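Local coordinates for glutathione S-transferase domain (Xanthobacter autotrophicus, PDB 4HZ2), which binds glutathione and probably transfers it to electrophilic substrates, as glutathione S-transferases do, at residues T110-H113 and E114-F118; I127-A130 and R131-S135; P176-A179 and D180-L183; P220-D223 and E224-P227. All blocks are in the same frame, centred on the assembly; numbering follows the deposited sequence. Where two conformers were deposited one is given.

How the interactions relate
Interactions 1 and 3 are buried, interaction 2 is partly buried, and interaction 4 lies at the surface. Interactions 1 and 2 are two stretches of the same long helix 107-137, with centres about 23 Å apart. Interaction 1 is at the subunit interface and carries a salt bridge. Interaction 2 is mainly backbone bonds and one apolar pair, and its charged R131 and K134 pair with E192 and D194, outside the two segments. Interaction 3 caps helix 178-187 and packs against interaction 1, where L116 CD2 is 3.4 Å from A182 CB. Interaction 4 is a short C-terminal turn of prolines and aliphatic groups. It rests on interaction 2 through L222, next to R131 and S135.

Interaction 1: residues T110-H113 and E114-F118; sequences TRVH and EWLFF
T110 O accepts from E114 N at 2.9 Å. The T110 side chain also passes near the same residue, with CG2 4.0 Å from E114 OE2. T110 OG1 is held mainly by H94 of the second subunit. R111 CG lies beside the backbone N and the chain folds at the next bond (chi2 -60°), which brings the arginine alongside the extended E114 chain, both pointing the same way. NH1 gives a hydrogen bond to E114 OE1 at 3.0 Å, within a salt bridge. It reaches this oxygen on the syn side, and the guanidinium and carboxylate planes are 47° apart. NH1 also bonds to A84 O of the second subunit, while E114 OE1 pairs with R86 of that subunit. A water gives one proton to E114 OE1 and one to R111 O, and it sits above one face of the W115 ring, toward its rim. R111 O also accepts from W115 N at 3.2 Å. This is the start of helix 107-137, the first helix of the all-helical domain of the GST fold, and here it faces the dimer interface. V112 O receives L116 N, and V112 CG1 lies 4.0 Å from L116 CD1, side by side against I178 and A182. H113 O accepts from F117 N at 3.0 Å. F117 CD2 lies 3.1 Å from the same oxygen. The F117 ring stacks on F117 of the second subunit.

Interaction 2: residues I127-A130 and R131-S135; sequences IAVA and RYLKS
The guanidinium of R131 leads away from the preceding turn but is tied to A128 by a water. R131 NH1 donates to this water at 2.9 Å, and the water donates to A128 O. A128 O accepts from Y132 N as well. The other two nitrogens of R131 go elsewhere. CG is anti to the backbone N (chi1 164°) and the chain runs straight, carrying NE to a salt bridge with E192 and NH2 to G30 O. The Y132 ring leads away from the same turn and meets the W136 ring at about 50°. Its CB stays close, 3.4 Å from both A128 O and V129 O. V129 and L133 lie side by side, with V129 CG1 3.9 Å from L133 CD1. Both touch R146 of helix 144-165. A130 O accepts from K134 N at 2.9 Å, with K134 CG 3.4 Å from that oxygen. K134 NZ pairs with D194. These i to i+4 bonds and the one such side-chain pair are those of an alpha-helix, which widens into a pi-type turn at 132-135. This far part of helix 107-137 in the GST C-terminal domain borders the glutathione site: the Y132 side chain is about 6 Å from the bound ligand.

Interaction 3: residues P176-A179 and D180-L183; sequences PTIA and DLAL
D180 reaches back over the first turn of helix 178-187 to T177. Its CB lies 3.6 Å from T177 O. The next atom, CG, is anti to the carbonyl carbon (chi1 -53°), and this turns the carboxylate back to the start of the helix, with D180 CG 4.0 Å from T177 N. OD2 takes a hydrogen bond from T177 N at 2.9 Å, with an N-H...O angle of 156°. The bond uses the anti lone pair, away from OD1. The same oxygen lies 3.3 Å from P176 CA. OD1 is occupied outside the turn, by W206 NE1 and the backbone N of L171. T177 answers from the N-cap position: its OG1 accepts from A179 N at 3.2 Å. The two exchanges make a capping box. This is the N-capping box known at the start of this helix in the GST fold, where side chains satisfy backbone N-H groups that the first turn leaves without partners. T177 and D180 cross obliquely, and a water lies between them, 2.8 Å from T177 OG1 and 2.6 Å from D180 OD2. With an alanine in place of D180, T177 N, W206 NE1 and L171 N would probably each lose an acceptor. Beyond the box T177 O takes only weak bonds from D180 N and L181 N. I178 O takes a firmer one from A182 N at 2.8 Å. The I178 side chain packs on V112 of helix 107-137 and on L93, and L181 reaches I40 of helix 32-43.

Interaction 4: residues P220-D223 and E224-P227; sequences PPLD and EILP
I225 sets its CG2 against the ring of P220, 3.7 Å from CB and at about a right angle. In the isoleucine, CG1 takes the position between the backbone N and the carbonyl carbon (chi1 60°), and this lays CG1 3.6 Å from P221 O while CG2 faces the proline. L222 and L226 form a second apolar pair. They run side by side, with L222 CB 4.0 Å from L226 CD1. L222 CD2 also lies 4.2 Å from I225 CD1. Cutting I225 back to an alanine is likely to leave the P220 ring without its apolar neighbour and open a gap beside P221 O. The backbone positions these groups. L222 O is gripped by two donors: L226 N at 3.0 Å, and I225 N at 3.1 Å from well above the carbonyl plane. P221 O takes E224 N at 2.8 Å, also from above its carbonyl plane, and a weak bond from I225 N. Further out, L222 N bonds to E192, which also holds R131. The L222 side chain lies on R131, S135 and W136 of helix 107-137, and L226 also touches W136. The whole is a short, weakly bonded helical turn, held by two i to i+3 bonds and one firm i to i+4 bond, with a second, weak i to i+4 bond, and it closes the C-terminal end of the GST helical domain.

Interaction 1: residues T110-H113 and E114-F118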
ATOM      1  N   THR B 110       6.649   5.762 -12.019  1.00 14.22           N
ATOM      2  CA  THR B 110       7.027   5.875 -10.613  1.00 12.54           C
ATOM      3  C   THR B 110       6.100   6.824  -9.850  1.00 13.64           C
ATOM      4  O   THR B 110       5.700   6.533  -8.699  1.00 14.48           O
ATOM      5  CB  THR B 110       8.482   6.281 -10.474  1.00 15.70           C
ATOM      6  OG1 THR B 110       9.276   5.160 -10.852  1.00 15.58           O
ATOM      7  CG2 THR B 110       8.823   6.658  -9.033  1.00 16.31           C
ATOM      8  N   ARG B 111       5.741   7.945 -10.480  1.00 14.42           N
ATOM      9  CA  ARG B 111       4.772   8.855  -9.845  1.00 15.01           C
ATOM     10  C   ARG B 111       3.440   8.159  -9.601  1.00 13.30           C
ATOM     11  O   ARG B 111       2.810   8.356  -8.547  1.00 13.95           O
ATOM     12  CB  ARG B 111       4.562  10.138 -10.643  1.00 15.21           C
ATOM     13  CG  ARG B 111       5.819  10.985 -10.725  1.00 18.47           C
ATOM     14  CD  ARG B 111       6.284  11.396  -9.341  1.00 23.49           C
ATOM     15  NE  ARG B 111       7.361  12.381  -9.428  1.00 20.88           N
ATOM     16  CZ  ARG B 111       8.336  12.488  -8.532  1.00 22.74           C
ATOM     17  NH1 ARG B 111       8.338  11.672  -7.486  1.00 19.77           N
ATOM     18  NH2 ARG B 111       9.286  13.416  -8.690  1.00 24.13           N
ATOM     19  N   VAL B 112       3.014   7.327 -10.569  1.00 12.72           N
ATOM     20  CA  VAL B 112       1.806   6.537 -10.363  1.00 14.57           C
ATOM     21  C   VAL B 112       1.973   5.612  -9.132  1.00 14.16           C
ATOM     22  O   VAL B 112       1.102   5.550  -8.260  1.00 12.79           O
ATOM     23  CB  VAL B 112       1.423   5.681 -11.599  1.00 12.79           C
ATOM     24  CG1 VAL B 112       0.343   4.667 -11.207  1.00 15.50           C
ATOM     25  CG2 VAL B 112       0.936   6.555 -12.739  1.00 13.98           C
ATOM     26  N   HIS B 113       3.071   4.849  -9.074  1.00 13.48           N
ATOM     27  CA  HIS B 113       3.315   3.967  -7.923  1.00 14.06           C
ATOM     28  C   HIS B 113       3.229   4.717  -6.618  1.00 14.34           C
ATOM     29  O   HIS B 113       2.650   4.206  -5.658  1.00 13.94           O
ATOM     30  CB  HIS B 113       4.682   3.274  -8.015  1.00 13.34           C
ATOM     31  CG  HIS B 113       4.797   2.340  -9.173  1.00 12.56           C
ATOM     32  ND1 HIS B 113       5.992   2.094  -9.809  1.00 14.24           N
ATOM     33  CD2 HIS B 113       3.876   1.525  -9.770  1.00 13.95           C
ATOM     34  CE1 HIS B 113       5.801   1.197 -10.772  1.00 16.06           C
ATOM     35  NE2 HIS B 113       4.527   0.853 -10.781  1.00 17.31           N
ATOM     36  N   GLU B 114       3.847   5.902  -6.567  1.00 12.80           N
ATOM     37  CA  GLU B 114       3.840   6.702  -5.326  1.00 12.32           C
ATOM     38  C   GLU B 114       2.424   6.987  -4.849  1.00 11.83           C
ATOM     39  O   GLU B 114       2.107   6.809  -3.669  1.00 14.24           O
ATOM     40  CB  GLU B 114       4.621   8.005  -5.508  1.00 14.40           C
ATOM     41  CG  GLU B 114       6.094   7.776  -5.741  1.00 15.35           C
ATOM     42  CD  GLU B 114       6.822   9.073  -6.021  1.00 17.97           C
ATOM     43  OE1 GLU B 114       6.115  10.078  -6.302  1.00 18.41           O
ATOM     44  OE2 GLU B 114       8.078   9.087  -5.988  1.00 18.89           O
ATOM     45  N   TRP B 115       1.560   7.422  -5.762  1.00 13.53           N
ATOM     46  CA  TRP B 115       0.176   7.680  -5.377  1.00 12.44           C
ATOM     47  C   TRP B 115      -0.546   6.393  -4.946  1.00 14.14           C
ATOM     48  O   TRP B 115      -1.401   6.436  -4.049  1.00 14.82           O
ATOM     49  CB  TRP B 115      -0.608   8.377  -6.501  1.00 15.28           C
ATOM     50  CG  TRP B 115      -0.209   9.768  -6.715  1.00 13.56           C
ATOM     51  CD1 TRP B 115       0.325  10.318  -7.863  1.00 13.03           C
ATOM     52  CD2 TRP B 115      -0.409  10.866  -5.801  1.00 14.39           C
ATOM     53  NE1 TRP B 115       0.533  11.684  -7.681  1.00 14.47           N
ATOM     54  CE2 TRP B 115       0.041  12.039  -6.449  1.00 14.24           C
ATOM     55  CE3 TRP B 115      -0.938  10.968  -4.505  1.00 16.48           C
ATOM     56  CZ2 TRP B 115       0.046  13.287  -5.816  1.00 16.30           C
ATOM     57  CZ3 TRP B 115      -0.964  12.238  -3.876  1.00 21.98           C
ATOM     58  CH2 TRP B 115      -0.477  13.375  -4.552  1.00 23.12           C
ATOM     59  N   LEU B 116      -0.234   5.260  -5.584  1.00 12.62           N
ATOM     60  CA  LEU B 116      -0.918   4.024  -5.188  1.00 14.08           C
ATOM     61  C   LEU B 116      -0.518   3.598  -3.774  1.00 12.79           C
ATOM     62  O   LEU B 116      -1.367   3.079  -3.030  1.00 13.26           O
ATOM     63  CB  LEU B 116      -0.593   2.875  -6.171  1.00 13.61           C
ATOM     64  CG  LEU B 116      -1.010   3.068  -7.630  1.00 13.42           C
ATOM     65  CD1 LEU B 116      -0.595   1.862  -8.458  1.00 13.51           C
ATOM     66  CD2 LEU B 116      -2.532   3.271  -7.736  1.00 15.72           C
ATOM     67  N   PHE B 117       0.762   3.761  -3.395  1.00 13.10           N
ATOM     68  CA  PHE B 117       1.148   3.397  -2.039  1.00 15.41           C
ATOM     69  C   PHE B 117       0.656   4.424  -1.018  1.00 15.09           C
ATOM     70  O   PHE B 117       0.223   4.062   0.095  1.00 14.57           O
ATOM     71  CB  PHE B 117       2.663   3.096  -1.921  1.00 13.88           C
ATOM     72  CG  PHE B 117       3.050   1.850  -2.633  1.00 13.10           C
ATOM     73  CD1 PHE B 117       2.659   0.608  -2.141  1.00 14.35           C
ATOM     74  CD2 PHE B 117       3.755   1.923  -3.809  1.00 16.37           C
ATOM     75  CE1 PHE B 117       2.982  -0.581  -2.818  1.00 14.53           C
ATOM     76  CE2 PHE B 117       4.082   0.758  -4.520  1.00 15.58           C
ATOM     77  CZ  PHE B 117       3.701  -0.502  -4.012  1.00 14.21           C
ATOM     78  N   PHE B 118       0.698   5.704  -1.404  1.00 14.27           N
ATOM     79  CA  PHE B 118       0.036   6.728  -0.593  1.00 14.73           C
ATOM     80  C   PHE B 118      -1.419   6.370  -0.338  1.00 13.69           C
ATOM     81  O   PHE B 118      -1.922   6.458   0.802  1.00 14.50           O
ATOM     82  CB  PHE B 118       0.162   8.123  -1.240  1.00 14.01           C
ATOM     83  CG  PHE B 118      -0.771   9.155  -0.667  1.00 15.21           C
ATOM     84  CD1 PHE B 118      -0.417   9.889   0.472  1.00 18.06           C
ATOM     85  CD2 PHE B 118      -1.982   9.453  -1.310  1.00 13.76           C
ATOM     86  CE1 PHE B 118      -1.282  10.862   0.969  1.00 16.17           C
ATOM     87  CE2 PHE B 118      -2.844  10.423  -0.815  1.00 14.74           C
ATOM     88  CZ  PHE B 118      -2.475  11.148   0.317  1.00 16.28           C
TER
HETATM   89  O   HOH W   1       3.635  10.901  -6.924  1.00 18.11           O

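Interaction 2: residues I127-A130 and R131-S135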
ATOM      1  N   ILE B 127     -10.265   7.220   5.103  1.00 18.59           N
ATOM      2  CA  ILE B 127     -11.441   7.610   4.310  0.50 18.79           C
ATOM      3  C   ILE B 127     -12.377   6.424   4.100  1.00 18.55           C
ATOM      4  O   ILE B 127     -13.571   6.501   4.370  1.00 20.61           O
ATOM      5  CB  ILE B 127     -11.050   8.188   2.923  0.50 21.26           C
ATOM      6  CG1 ILE B 127     -10.022   9.320   3.074  0.50 25.93           C
ATOM      7  CG2 ILE B 127     -12.280   8.681   2.165  0.50 24.50           C
ATOM      8  CD1 ILE B 127     -10.556  10.546   3.776  0.50 27.51           C
ATOM      9  N   ALA B 128     -11.824   5.319   3.625  1.00 21.25           N
ATOM     10  CA  ALA B 128     -12.657   4.156   3.376  1.00 21.62           C
ATOM     11  C   ALA B 128     -13.215   3.641   4.699  1.00 22.34           C
ATOM     12  O   ALA B 128     -14.397   3.298   4.801  1.00 22.84           O
ATOM     13  CB  ALA B 128     -11.853   3.085   2.681  1.00 17.75           C
ATOM     14  N   VAL B 129     -12.364   3.582   5.718  1.00 20.55           N
ATOM     15  CA  VAL B 129     -12.789   3.072   7.015  1.00 25.18           C
ATOM     16  C   VAL B 129     -13.875   3.942   7.668  1.00 27.61           C
ATOM     17  O   VAL B 129     -14.879   3.414   8.161  1.00 28.94           O
ATOM     18  CB  VAL B 129     -11.586   2.851   7.949  1.00 27.61           C
ATOM     19  CG1 VAL B 129     -12.047   2.459   9.355  1.00 30.72           C
ATOM     20  CG2 VAL B 129     -10.665   1.790   7.341  1.00 30.80           C
ATOM     21  N   ALA B 130     -13.700   5.265   7.666  1.00 23.98           N
ATOM     22  CA  ALA B 130     -14.726   6.145   8.237  1.00 22.75           C
ATOM     23  C   ALA B 130     -16.062   6.007   7.493  1.00 21.82           C
ATOM     24  O   ALA B 130     -17.126   5.962   8.112  1.00 26.37           O
ATOM     25  CB  ALA B 130     -14.271   7.604   8.238  1.00 23.21           C
ATOM     26  N   ARG B 131     -16.008   5.940   6.166  1.00 20.82           N
ATOM     27  CA  ARG B 131     -17.231   5.703   5.370  1.00 19.14           C
ATOM     28  C   ARG B 131     -17.903   4.364   5.760  1.00 21.35           C
ATOM     29  O   ARG B 131     -19.131   4.277   5.908  1.00 22.68           O
ATOM     30  CB  ARG B 131     -16.944   5.760   3.869  1.00 17.53           C
ATOM     31  CG  ARG B 131     -18.049   5.165   2.980  1.00 18.77           C
ATOM     32  CD  ARG B 131     -17.717   5.526   1.544  1.00 19.01           C
ATOM     33  NE  ARG B 131     -18.624   5.050   0.498  1.00 17.51           N
ATOM     34  CZ  ARG B 131     -18.540   3.858  -0.082  1.00 18.65           C
ATOM     35  NH1 ARG B 131     -17.632   2.978   0.360  1.00 17.29           N
ATOM     36  NH2 ARG B 131     -19.369   3.537  -1.090  1.00 18.33           N
ATOM     37  N   TYR B 132     -17.083   3.330   5.943  1.00 25.24           N
ATOM     38  CA  TYR B 132     -17.577   2.027   6.342  1.00 23.80           C
ATOM     39  C   TYR B 132     -18.272   2.065   7.711  1.00 19.50           C
ATOM     40  O   TYR B 132     -19.416   1.625   7.875  1.00 30.61           O
ATOM     41  CB  TYR B 132     -16.432   1.026   6.342  1.00 27.58           C
ATOM     42  CG  TYR B 132     -16.873  -0.381   6.643  1.00 29.81           C
ATOM     43  CD1 TYR B 132     -17.556  -1.130   5.691  1.00 33.43           C
ATOM     44  CD2 TYR B 132     -16.624  -0.956   7.876  1.00 36.96           C
ATOM     45  CE1 TYR B 132     -17.965  -2.421   5.965  1.00 51.54           C
ATOM     46  CE2 TYR B 132     -17.036  -2.240   8.162  1.00102.15           C
ATOM     47  CZ  TYR B 132     -17.702  -2.967   7.202  1.00 86.75           C
ATOM     48  OH  TYR B 132     -18.105  -4.246   7.485  1.00 72.39           O
ATOM     49  N   LEU B 133     -17.603   2.678   8.689  1.00 24.87           N
ATOM     50  CA  LEU B 133     -18.147   2.718  10.044  1.00 27.99           C
ATOM     51  C   LEU B 133     -19.374   3.622  10.163  1.00 27.20           C
ATOM     52  O   LEU B 133     -20.319   3.260  10.848  1.00 33.86           O
ATOM     53  CB  LEU B 133     -17.087   3.129  11.071  1.00 32.57           C
ATOM     54  CG  LEU B 133     -15.846   2.233  11.155  1.00 40.23           C
ATOM     55  CD1 LEU B 133     -14.814   2.838  12.100  1.00 34.78           C
ATOM     56  CD2 LEU B 133     -16.199   0.804  11.578  1.00 32.08           C
ATOM     57  N   LYS B 134     -19.355   4.790   9.507  1.00 29.01           N
ATOM     58  CA  LYS B 134     -20.452   5.780   9.610  1.00 26.38           C
ATOM     59  C   LYS B 134     -21.653   5.470   8.721  1.00 26.70           C
ATOM     60  O   LYS B 134     -22.813   5.556   9.151  1.00 32.87           O
ATOM     61  CB  LYS B 134     -19.979   7.169   9.215  1.00 33.65           C
ATOM     62  CG  LYS B 134     -19.017   7.839  10.168  1.00 44.29           C
ATOM     63  CD  LYS B 134     -18.594   9.164   9.559  1.00 44.93           C
ATOM     64  CE  LYS B 134     -17.594   9.874  10.444  1.00 45.44           C
ATOM     65  NZ  LYS B 134     -18.281  10.520  11.599  1.00 87.82           N
ATOM     66  N   SER B 135     -21.378   5.167   7.465  1.00 26.44           N
ATOM     67  CA  SER B 135     -22.443   5.077   6.451  1.00 23.74           C
ATOM     68  C   SER B 135     -22.788   3.646   6.027  1.00 26.51           C
ATOM     69  O   SER B 135     -23.862   3.398   5.456  1.00 30.92           O
ATOM     70  CB  SER B 135     -22.061   5.930   5.240  1.00 24.21           C
ATOM     71  OG  SER B 135     -21.983   7.313   5.618  1.00 27.44           O
TER
HETATM   72  O   HOH W   2     -16.194   2.271   2.760  1.00 21.72           O

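Interaction 3: residues P176-A179 and D180-L183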
ATOM      1  N   PRO B 176      -5.163  11.576 -17.257  1.00 18.51           N
ATOM      2  CA  PRO B 176      -5.619  10.617 -16.234  1.00 17.70           C
ATOM      3  C   PRO B 176      -4.866   9.279 -16.296  1.00 17.56           C
ATOM      4  O   PRO B 176      -4.501   8.804 -17.395  1.00 18.09           O
ATOM      5  CB  PRO B 176      -7.098  10.379 -16.600  1.00 21.90           C
ATOM      6  CG  PRO B 176      -7.221  10.786 -18.031  1.00 22.83           C
ATOM      7  CD  PRO B 176      -6.170  11.830 -18.307  1.00 19.17           C
ATOM      8  N   THR B 177      -4.671   8.672 -15.127  1.00 15.02           N
ATOM      9  CA  THR B 177      -3.988   7.383 -15.023  1.00 16.47           C
ATOM     10  C   THR B 177      -4.677   6.580 -13.938  1.00 14.75           C
ATOM     11  O   THR B 177      -5.616   7.079 -13.282  1.00 16.55           O
ATOM     12  CB  THR B 177      -2.488   7.531 -14.643  1.00 19.15           C
ATOM     13  OG1 THR B 177      -2.397   8.169 -13.356  1.00 17.45           O
ATOM     14  CG2 THR B 177      -1.689   8.328 -15.709  1.00 18.42           C
ATOM     15  N   ILE B 178      -4.209   5.348 -13.691  1.00 15.02           N
ATOM     16  CA  ILE B 178      -4.762   4.580 -12.566  1.00 13.46           C
ATOM     17  C   ILE B 178      -4.494   5.243 -11.209  1.00 12.98           C
ATOM     18  O   ILE B 178      -5.143   4.891 -10.218  1.00 15.88           O
ATOM     19  CB  ILE B 178      -4.254   3.125 -12.530  1.00 14.63           C
ATOM     20  CG1 ILE B 178      -2.731   3.057 -12.437  1.00 14.53           C
ATOM     21  CG2 ILE B 178      -4.778   2.362 -13.742  1.00 16.59           C
ATOM     22  CD1 ILE B 178      -2.211   1.656 -12.106  1.00 14.43           C
ATOM     23  N   ALA B 179      -3.544   6.179 -11.137  1.00 13.57           N
ATOM     24  CA  ALA B 179      -3.410   6.914  -9.871  1.00 14.19           C
ATOM     25  C   ALA B 179      -4.703   7.689  -9.582  1.00 15.78           C
ATOM     26  O   ALA B 179      -5.211   7.653  -8.449  1.00 15.97           O
ATOM     27  CB  ALA B 179      -2.219   7.840  -9.923  1.00 15.86           C
ATOM     28  N   ASP B 180      -5.258   8.372 -10.596  1.00 15.23           N
ATOM     29  CA  ASP B 180      -6.529   9.072 -10.384  1.00 14.30           C
ATOM     30  C   ASP B 180      -7.632   8.086 -10.005  1.00 12.69           C
ATOM     31  O   ASP B 180      -8.434   8.349  -9.116  1.00 15.73           O
ATOM     32  CB  ASP B 180      -6.946   9.921 -11.587  1.00 15.46           C
ATOM     33  CG  ASP B 180      -5.855  10.866 -12.024  1.00 14.12           C
ATOM     34  OD1 ASP B 180      -5.665  11.953 -11.397  1.00 16.94           O
ATOM     35  OD2 ASP B 180      -5.107  10.509 -12.950  1.00 17.59           O
ATOM     36  N   LEU B 181      -7.711   6.950 -10.709  1.00 15.83           N
ATOM     37  CA  LEU B 181      -8.739   5.956 -10.384  1.00 16.02           C
ATOM     38  C   LEU B 181      -8.616   5.471  -8.926  1.00 15.37           C
ATOM     39  O   LEU B 181      -9.623   5.407  -8.213  1.00 14.80           O
ATOM     40  CB  LEU B 181      -8.678   4.749 -11.341  1.00 16.08           C
ATOM     41  CG  LEU B 181      -8.911   5.000 -12.837  1.00 16.15           C
ATOM     42  CD1 LEU B 181      -8.921   3.692 -13.648  1.00 17.98           C
ATOM     43  CD2 LEU B 181     -10.220   5.767 -13.042  1.00 19.53           C
ATOM     44  N   ALA B 182      -7.388   5.149  -8.496  1.00 13.93           N
ATOM     45  CA  ALA B 182      -7.181   4.599  -7.169  1.00 13.81           C
ATOM     46  C   ALA B 182      -7.658   5.559  -6.077  1.00 12.06           C
ATOM     47  O   ALA B 182      -8.253   5.123  -5.097  1.00 15.80           O
ATOM     48  CB  ALA B 182      -5.727   4.199  -6.918  1.00 15.14           C
ATOM     49  N   LEU B 183      -7.387   6.858  -6.243  1.00 13.80           N
ATOM     50  CA  LEU B 183      -7.781   7.843  -5.219  0.50 14.59           C
ATOM     51  C   LEU B 183      -9.223   8.325  -5.407  1.00 14.75           C
ATOM     52  O   LEU B 183      -9.856   8.803  -4.447  1.00 16.12           O
ATOM     53  CB  LEU B 183      -6.777   9.003  -5.143  0.50 16.07           C
ATOM     54  CG  LEU B 183      -5.502   8.563  -4.380  0.50 13.50           C
ATOM     55  CD1 LEU B 183      -4.247   9.279  -4.847  0.50 18.51           C
ATOM     56  CD2 LEU B 183      -5.664   8.653  -2.865  0.50  8.43           C
TER
HETATM   57  O   HOH W   3      -2.661  10.960 -13.620  1.00 16.97           O

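Interaction 4: residues P220-D223 and E224-P227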
ATOM      1  N   PRO B 220     -23.206   4.466  -6.374  1.00 16.43           N
ATOM      2  CA  PRO B 220     -24.406   5.152  -5.845  1.00 17.78           C
ATOM      3  C   PRO B 220     -24.317   5.306  -4.313  1.00 20.30           C
ATOM      4  O   PRO B 220     -23.547   4.581  -3.656  1.00 18.69           O
ATOM      5  CB  PRO B 220     -25.556   4.217  -6.251  1.00 19.12           C
ATOM      6  CG  PRO B 220     -24.990   3.340  -7.365  1.00 22.62           C
ATOM      7  CD  PRO B 220     -23.535   3.167  -6.992  1.00 18.12           C
ATOM      8  N   PRO B 221     -25.116   6.226  -3.738  1.00 19.39           N
ATOM      9  CA  PRO B 221     -25.082   6.395  -2.283  1.00 21.35           C
ATOM     10  C   PRO B 221     -25.371   5.082  -1.551  1.00 16.99           C
ATOM     11  O   PRO B 221     -26.290   4.340  -1.930  1.00 19.97           O
ATOM     12  CB  PRO B 221     -26.201   7.427  -2.025  1.00 22.05           C
ATOM     13  CG  PRO B 221     -26.328   8.170  -3.315  1.00 24.83           C
ATOM     14  CD  PRO B 221     -26.084   7.136  -4.379  1.00 22.68           C
ATOM     15  N   LEU B 222     -24.616   4.801  -0.499  1.00 21.55           N
ATOM     16  CA  LEU B 222     -24.790   3.556   0.263  1.00 16.49           C
ATOM     17  C   LEU B 222     -26.217   3.365   0.749  1.00 21.11           C
ATOM     18  O   LEU B 222     -26.727   2.246   0.747  1.00 23.20           O
ATOM     19  CB  LEU B 222     -23.827   3.523   1.452  1.00 20.89           C
ATOM     20  CG  LEU B 222     -22.349   3.307   1.105  1.00 20.52           C
ATOM     21  CD1 LEU B 222     -21.539   3.173   2.385  1.00 22.57           C
ATOM     22  CD2 LEU B 222     -22.213   2.056   0.228  1.00 22.47           C
ATOM     23  N   ASP B 223     -26.867   4.454   1.162  1.00 22.01           N
ATOM     24  CA  ASP B 223     -28.253   4.390   1.610  1.00 24.71           C
ATOM     25  C   ASP B 223     -29.202   3.788   0.578  1.00 23.69           C
ATOM     26  O   ASP B 223     -30.276   3.317   0.931  1.00 27.69           O
ATOM     27  CB  ASP B 223     -28.755   5.788   1.959  1.00 33.90           C
ATOM     28  CG  ASP B 223     -28.303   6.242   3.327  1.00 46.14           C
ATOM     29  OD1 ASP B 223     -27.523   5.504   3.971  1.00 60.02           O
ATOM     30  OD2 ASP B 223     -28.743   7.327   3.766  1.00 64.14           O
ATOM     31  N   GLU B 224     -28.800   3.822  -0.691  1.00 21.19           N
ATOM     32  CA  GLU B 224     -29.662   3.413  -1.804  1.00 20.69           C
ATOM     33  C   GLU B 224     -29.334   2.035  -2.314  1.00 20.82           C
ATOM     34  O   GLU B 224     -30.104   1.475  -3.098  1.00 23.43           O
ATOM     35  CB  GLU B 224     -29.530   4.383  -2.973  1.00 21.85           C
ATOM     36  CG  GLU B 224     -29.952   5.793  -2.619  1.00 28.96           C
ATOM     37  CD  GLU B 224     -31.391   5.867  -2.117  1.00 27.25           C
ATOM     38  OE1 GLU B 224     -32.196   4.920  -2.377  1.00 40.88           O
ATOM     39  OE2 GLU B 224     -31.726   6.894  -1.482  1.00 36.69           O
ATOM     40  N   ILE B 225     -28.168   1.515  -1.950  1.00 22.01           N
ATOM     41  CA  ILE B 225     -27.775   0.204  -2.466  1.00 22.76           C
ATOM     42  C   ILE B 225     -27.566  -0.892  -1.433  1.00 20.45           C
ATOM     43  O   ILE B 225     -27.522  -2.089  -1.812  1.00 23.22           O
ATOM     44  CB  ILE B 225     -26.541   0.300  -3.382  1.00 22.42           C
ATOM     45  CG1 ILE B 225     -25.351   0.885  -2.600  1.00 21.64           C
ATOM     46  CG2 ILE B 225     -26.883   1.111  -4.635  1.00 22.76           C
ATOM     47  CD1 ILE B 225     -24.033   0.719  -3.323  1.00 21.02           C
ATOM     48  N   LEU B 226     -27.475  -0.517  -0.156  1.00 25.30           N
ATOM     49  CA  LEU B 226     -27.273  -1.481   0.916  1.00 28.13           C
ATOM     50  C   LEU B 226     -28.577  -1.884   1.589  1.00 40.25           C
ATOM     51  O   LEU B 226     -29.461  -1.047   1.780  1.00 33.68           O
ATOM     52  CB  LEU B 226     -26.352  -0.900   1.998  1.00 33.73           C
ATOM     53  CG  LEU B 226     -24.897  -0.602   1.655  1.00 35.52           C
ATOM     54  CD1 LEU B 226     -24.179  -0.216   2.934  1.00 35.17           C
ATOM     55  CD2 LEU B 226     -24.222  -1.804   1.003  1.00 34.61           C
ATOM     56  N   PRO B 227     -28.685  -3.167   1.974  1.00 54.91           N
ATOM     57  CA  PRO B 227     -29.806  -3.662   2.769  1.00 46.54           C
ATOM     58  C   PRO B 227     -29.591  -3.337   4.243  1.00 64.46           C
ATOM     59  O   PRO B 227     -30.358  -2.567   4.825  1.00 67.22           O
ATOM     60  CB  PRO B 227     -29.739  -5.172   2.553  1.00 81.32           C
ATOM     61  CG  PRO B 227     -28.286  -5.446   2.352  1.00 71.84           C
ATOM     62  CD  PRO B 227     -27.716  -4.235   1.656  1.00 47.56           C
TER